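Local coordinates for branched-chain-amino-acid aminotransferase (Pseudomonas sp. UW4, PDB 6JIF), which probably catalyses the reversible, pyridoxal-5'-phosphate-dependent transfer of amino groups between branched-chain amino acids and 2-oxoglutarate, at residues E274-K277 against G281-V284; P136-G141 against T346-A351. All blocks are in the same frame, centred on the assembly; numbering follows the deposited sequence.

Contact 1: residues E274-K277 against G281-V284; sequences ELAK and GMEV
A helix-to-strand connection of the class IV aminotransferase fold brings Ala276 and Lys277, in the last turn of helix 267-278, against Met282, just before strand 284-287, and Val284, its first residue. The helix begins at the cofactor pocket, where Ile267 and Thr268 line the pyridoxal-5'-phosphate site; this contact is plain packing at its far end. The chain has turned back by Gly281, whose phi is positive. Met282 then runs extended beside the end of the helix. One direct hydrogen bond joins the two segments. Met282 N donates to Ala276 O over 2.8 Å, and the N-H points at the oxygen with an angle of 160°. The donor is tilted 31° from the carbonyl plane. Gly281 N also lies near Ala276 O, but its angle is too poor for a bond.

Two waters hold Lys277 O. Both donate to it. One accepts from Gly281 N at 2.9 Å, and the other also donates to Met282 O. The carbonyl of Lys277 is thus linked to the returning chain through water.

Apolar contacts lie beside these bonds. The methyl CB of Ala276 is buried and meets Met282 CB at 4.0 Å. It meets Val284 CG2 at the same distance. Met282 touches mainly through CB, which also lies 3.5 Å from Ala276 O. Its chain bends at SD (chi3 72°) and its end leads away; the side chain also touches Val333 of helix 332-346. Pointing away from 281-284, Leu275 packs on Leu341 of that helix and Glu274 forms a salt bridge with Arg95.

Lys277 crosses Val284 at about a right angle. Its extended chain carries the methylenes past the valine. Lys277 CG lies 3.9 Å from Val284 CG2, and further out Lys277 CE sits 3.8 Å from Val284 CB.

Contact 2: residues P136-G141 against T346-A351; sequences PPYGTG and TGDIEA
With CG anti to the backbone N (chi1 175°), Tyr138 reaches out of its turn to Asp348, whose CG lies anti to its own carbonyl carbon (chi1 -71°). The two side chains come from opposite directions. Tyr138 OH donates a short hydrogen bond of 2.6 Å to Asp348 OD2. It meets this oxygen on the syn side, slightly out of the carboxylate plane. Asp348 OD2 lies at the edge of the ring, in its plane. The carboxylate stands almost perpendicular to the ring, at 88°. Asp348 OD1 is farther off, 3.2 Å from Tyr138 OH. Beside the bond, Thr346 CB lies 4.4 Å from Tyr138 CE1, also near the ring plane. Thr346 OG1 bonds back to Thr342 O in helix 332-346.

Each side chain springs from a defined bend. Tyr138 occupies the second position of a type II beta turn from Pro137 to Thr140, with Gly139 at the third. Pro137 O accepts from two donors there, Thr140 OG1 at 2.8 Å and Thr140 N at 3.3 Å. Asp348 follows Gly347, whose positive phi closes helix 332-346 in a Schellman motif. Lys87, in a loop, touches both Tyr138 and Asp348.

A phenylalanine in place of Tyr138 would probably leave Asp348 OD2 without its phenol partner and remove the polar link between the two loops. The contact is a surface one. It rests on a single phenol-carboxylate bond, in which the negative charge of the aspartate probably strengthens its hold on the hydroxyl.

How the contacts relate
From the N terminus, the chain first reaches 136-141, in the loop between helix 117-130 and strand 143-153. About 200 residues later it returns at 346-351, and contact 2 closes this long loop. Contact 1 is nested inside it and closes a short one, with three residues between its segments. Contact 2 ties the approach to a strand of the seven-stranded antiparallel sheet to the exit of helix 332-346. Contact 1 joins helix 267-278 to the start of strand 284-287 of the mixed sheet. Their centres are 22 Å apart and they do not touch. Helix 332-346 touches both: Leu275 and Met282 pack on it, and 346-351 follows from its end. Arg279, just after 274-277, donates to Glu350 O.

Contact 1: residues E274-K277 against G281-V284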
loop_
_atom_site.group_PDB
_atom_site.type_symbol
_atom_site.label_atom_id
_atom_site.label_comp_id
_atom_site.label_asym_id
_atom_site.label_seq_id
_atom_site.Cartn_x
_atom_site.Cartn_y
_atom_site.Cartn_z
ATOM N N GLU B 274 -29.049 -6.800 3.856
ATOM C CA GLU B 274 -30.355 -6.209 3.565
ATOM C C GLU B 274 -31.330 -7.254 3.027
ATOM O O GLU B 274 -32.507 -7.256 3.398
ATOM C CB GLU B 274 -30.178 -5.025 2.602
ATOM C CG GLU B 274 -29.600 -3.818 3.428
ATOM C CD GLU B 274 -29.021 -2.588 2.688
ATOM O OE1 GLU B 274 -28.500 -2.674 1.560
ATOM O OE2 GLU B 274 -29.024 -1.501 3.337
ATOM N N LEU B 275 -30.865 -8.177 2.174
ATOM C CA LEU B 275 -31.789 -9.184 1.656
ATOM C C LEU B 275 -32.170 -10.165 2.749
ATOM O O LEU B 275 -33.318 -10.577 2.838
ATOM C CB LEU B 275 -31.196 -9.929 0.461
ATOM C CG LEU B 275 -31.046 -9.070 -0.799
ATOM C CD1 LEU B 275 -30.152 -9.836 -1.778
ATOM C CD2 LEU B 275 -32.413 -8.719 -1.433
ATOM N N ALA B 276 -31.205 -10.539 3.599
ATOM C CA ALA B 276 -31.494 -11.409 4.725
ATOM C C ALA B 276 -32.574 -10.800 5.600
ATOM O O ALA B 276 -33.520 -11.481 5.990
ATOM C CB ALA B 276 -30.198 -11.634 5.557
ATOM N N LYS B 277 -32.442 -9.503 5.929
ATOM C CA LYS B 277 -33.388 -8.871 6.845
ATOM C C LYS B 277 -34.733 -8.611 6.196
ATOM O O LYS B 277 -35.775 -8.796 6.836
ATOM C CB LYS B 277 -32.830 -7.557 7.365
ATOM C CG LYS B 277 -31.777 -7.706 8.428
ATOM C CD LYS B 277 -31.472 -6.257 8.978
ATOM C CE LYS B 277 -30.054 -6.111 9.563
ATOM N NZ LYS B 277 -29.687 -4.659 9.730
ATOM N N GLY B 281 -36.413 -13.089 5.757
ATOM C CA GLY B 281 -36.889 -13.279 7.113
ATOM C C GLY B 281 -35.817 -13.732 8.075
ATOM O O GLY B 281 -36.119 -14.455 9.026
ATOM N N MET B 282 -34.572 -13.305 7.863
ATOM C CA MET B 282 -33.448 -13.727 8.702
ATOM C C MET B 282 -32.982 -12.635 9.675
ATOM O O MET B 282 -33.124 -11.435 9.415
ATOM C CB MET B 282 -32.260 -14.165 7.842
ATOM C CG MET B 282 -32.573 -15.383 6.985
ATOM S SD MET B 282 -31.180 -15.699 5.871
ATOM C CE MET B 282 -30.013 -16.306 7.063
ATOM N N GLU B 283 -32.410 -13.071 10.805
ATOM C CA GLU B 283 -31.722 -12.188 11.760
ATOM C C GLU B 283 -30.267 -12.019 11.346
ATOM O O GLU B 283 -29.643 -12.969 10.862
ATOM C CB GLU B 283 -31.795 -12.758 13.182
ATOM C CG GLU B 283 -32.919 -12.210 14.029
ATOM C CD GLU B 283 -33.591 -13.249 14.901
ATOM O OE1 GLU B 283 -33.112 -14.416 14.952
ATOM O OE2 GLU B 283 -34.621 -12.905 15.533
ATOM N N VAL B 284 -29.737 -10.804 11.515
ATOM C CA VAL B 284 -28.337 -10.506 11.221
ATOM C C VAL B 284 -27.644 -10.092 12.499
ATOM O O VAL B 284 -28.221 -9.355 13.302
ATOM C CB VAL B 284 -28.223 -9.402 10.154
ATOM C CG1 VAL B 284 -26.743 -8.929 10.066
ATOM C CG2 VAL B 284 -28.638 -9.984 8.863
HETATM O O HOH W 1 -37.530 -10.438 5.683
HETATM O O HOH W 2 -36.080 -10.492 9.056
#

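Contact 2: residues P136-G141 against T346-A351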
loop_
_atom_site.group_PDB
_atom_site.type_symbol
_atom_site.label_atom_id
_atom_site.label_comp_id
_atom_site.label_asym_id
_atom_site.label_seq_id
_atom_site.Cartn_x
_atom_site.Cartn_y
_atom_site.Cartn_z
ATOM N N PRO B 136 -21.962 -10.275 -21.493
ATOM C CA PRO B 136 -22.403 -11.664 -21.757
ATOM C C PRO B 136 -23.920 -11.764 -21.749
ATOM O O PRO B 136 -24.599 -11.139 -20.919
ATOM C CB PRO B 136 -21.773 -12.460 -20.611
ATOM C CG PRO B 136 -20.593 -11.623 -20.163
ATOM C CD PRO B 136 -21.068 -10.207 -20.323
ATOM N N PRO B 137 -24.496 -12.565 -22.647
ATOM C CA PRO B 137 -25.964 -12.644 -22.732
ATOM C C PRO B 137 -26.581 -13.202 -21.452
ATOM O O PRO B 137 -25.925 -13.872 -20.655
ATOM C CB PRO B 137 -26.201 -13.585 -23.914
ATOM C CG PRO B 137 -24.951 -13.561 -24.701
ATOM C CD PRO B 137 -23.822 -13.176 -23.803
ATOM N N TYR B 138 -27.865 -12.891 -21.249
ATOM C CA TYR B 138 -28.598 -13.491 -20.141
ATOM C C TYR B 138 -28.546 -15.020 -20.255
ATOM O O TYR B 138 -28.698 -15.591 -21.340
ATOM C CB TYR B 138 -30.068 -13.038 -20.141
ATOM C CG TYR B 138 -30.883 -13.749 -19.077
ATOM C CD1 TYR B 138 -30.814 -13.345 -17.742
ATOM C CD2 TYR B 138 -31.691 -14.832 -19.398
ATOM C CE1 TYR B 138 -31.512 -13.990 -16.762
ATOM C CE2 TYR B 138 -32.408 -15.490 -18.425
ATOM C CZ TYR B 138 -32.323 -15.062 -17.111
ATOM O OH TYR B 138 -33.023 -15.715 -16.136
ATOM N N GLY B 139 -28.367 -15.674 -19.112
ATOM C CA GLY B 139 -28.334 -17.115 -19.049
ATOM C C GLY B 139 -26.947 -17.694 -19.123
ATOM O O GLY B 139 -26.777 -18.904 -18.934
ATOM N N THR B 140 -25.945 -16.880 -19.370
ATOM C CA THR B 140 -24.597 -17.411 -19.378
ATOM C C THR B 140 -23.955 -17.345 -17.991
ATOM O O THR B 140 -22.892 -17.939 -17.785
ATOM C CB THR B 140 -23.735 -16.625 -20.393
ATOM O OG1 THR B 140 -23.627 -15.261 -19.958
ATOM C CG2 THR B 140 -24.350 -16.654 -21.785
ATOM N N GLY B 141 -24.579 -16.638 -17.038
ATOM C CA GLY B 141 -23.951 -16.378 -15.760
ATOM C C GLY B 141 -22.870 -15.324 -15.805
ATOM O O GLY B 141 -22.187 -15.111 -14.793
ATOM N N THR B 346 -29.620 -9.963 -11.664
ATOM C CA THR B 346 -29.986 -10.169 -13.059
ATOM C C THR B 346 -31.403 -9.748 -13.444
ATOM O O THR B 346 -31.757 -9.884 -14.616
ATOM C CB THR B 346 -29.804 -11.650 -13.440
ATOM O OG1 THR B 346 -30.662 -12.464 -12.624
ATOM C CG2 THR B 346 -28.384 -12.025 -13.190
ATOM N N GLY B 347 -32.238 -9.285 -12.509
ATOM C CA GLY B 347 -33.622 -8.919 -12.856
ATOM C C GLY B 347 -34.646 -10.035 -12.815
ATOM O O GLY B 347 -35.822 -9.796 -13.210
ATOM N N ASP B 348 -34.270 -11.232 -12.363
ATOM C CA ASP B 348 -35.243 -12.308 -12.171
ATOM C C ASP B 348 -36.064 -12.149 -10.899
ATOM O O ASP B 348 -37.166 -12.713 -10.789
ATOM C CB ASP B 348 -34.505 -13.640 -12.181
ATOM C CG ASP B 348 -34.028 -13.975 -13.557
ATOM O OD1 ASP B 348 -34.613 -13.413 -14.521
ATOM O OD2 ASP B 348 -33.093 -14.778 -13.688
ATOM N N ILE B 349 -35.565 -11.373 -9.949
ATOM C CA ILE B 349 -36.247 -11.071 -8.689
ATOM C C ILE B 349 -36.238 -9.554 -8.574
ATOM O O ILE B 349 -35.190 -8.926 -8.751
ATOM C CB ILE B 349 -35.533 -11.694 -7.467
ATOM C CG1 ILE B 349 -35.567 -13.232 -7.501
ATOM C CG2 ILE B 349 -36.133 -11.161 -6.106
ATOM C CD1 ILE B 349 -34.590 -13.915 -6.468
ATOM N N GLU B 350 -37.396 -8.974 -8.278
ATOM C CA GLU B 350 -37.480 -7.533 -8.210
ATOM C C GLU B 350 -36.565 -7.017 -7.124
ATOM O O GLU B 350 -36.597 -7.507 -5.987
ATOM C CB GLU B 350 -38.926 -7.091 -7.980
ATOM C CG GLU B 350 -39.087 -5.577 -7.941
ATOM C CD GLU B 350 -40.514 -5.128 -7.662
ATOM O OE1 GLU B 350 -41.430 -5.964 -7.559
ATOM O OE2 GLU B 350 -40.724 -3.897 -7.628
ATOM N N ALA B 351 -35.782 -5.952 -7.454
ATOM C CA ALA B 351 -34.772 -5.476 -6.524
ATOM C C ALA B 351 -35.348 -4.542 -5.469
ATOM O O ALA B 351 -36.381 -3.887 -5.683
ATOM C CB ALA B 351 -33.663 -4.709 -7.253
#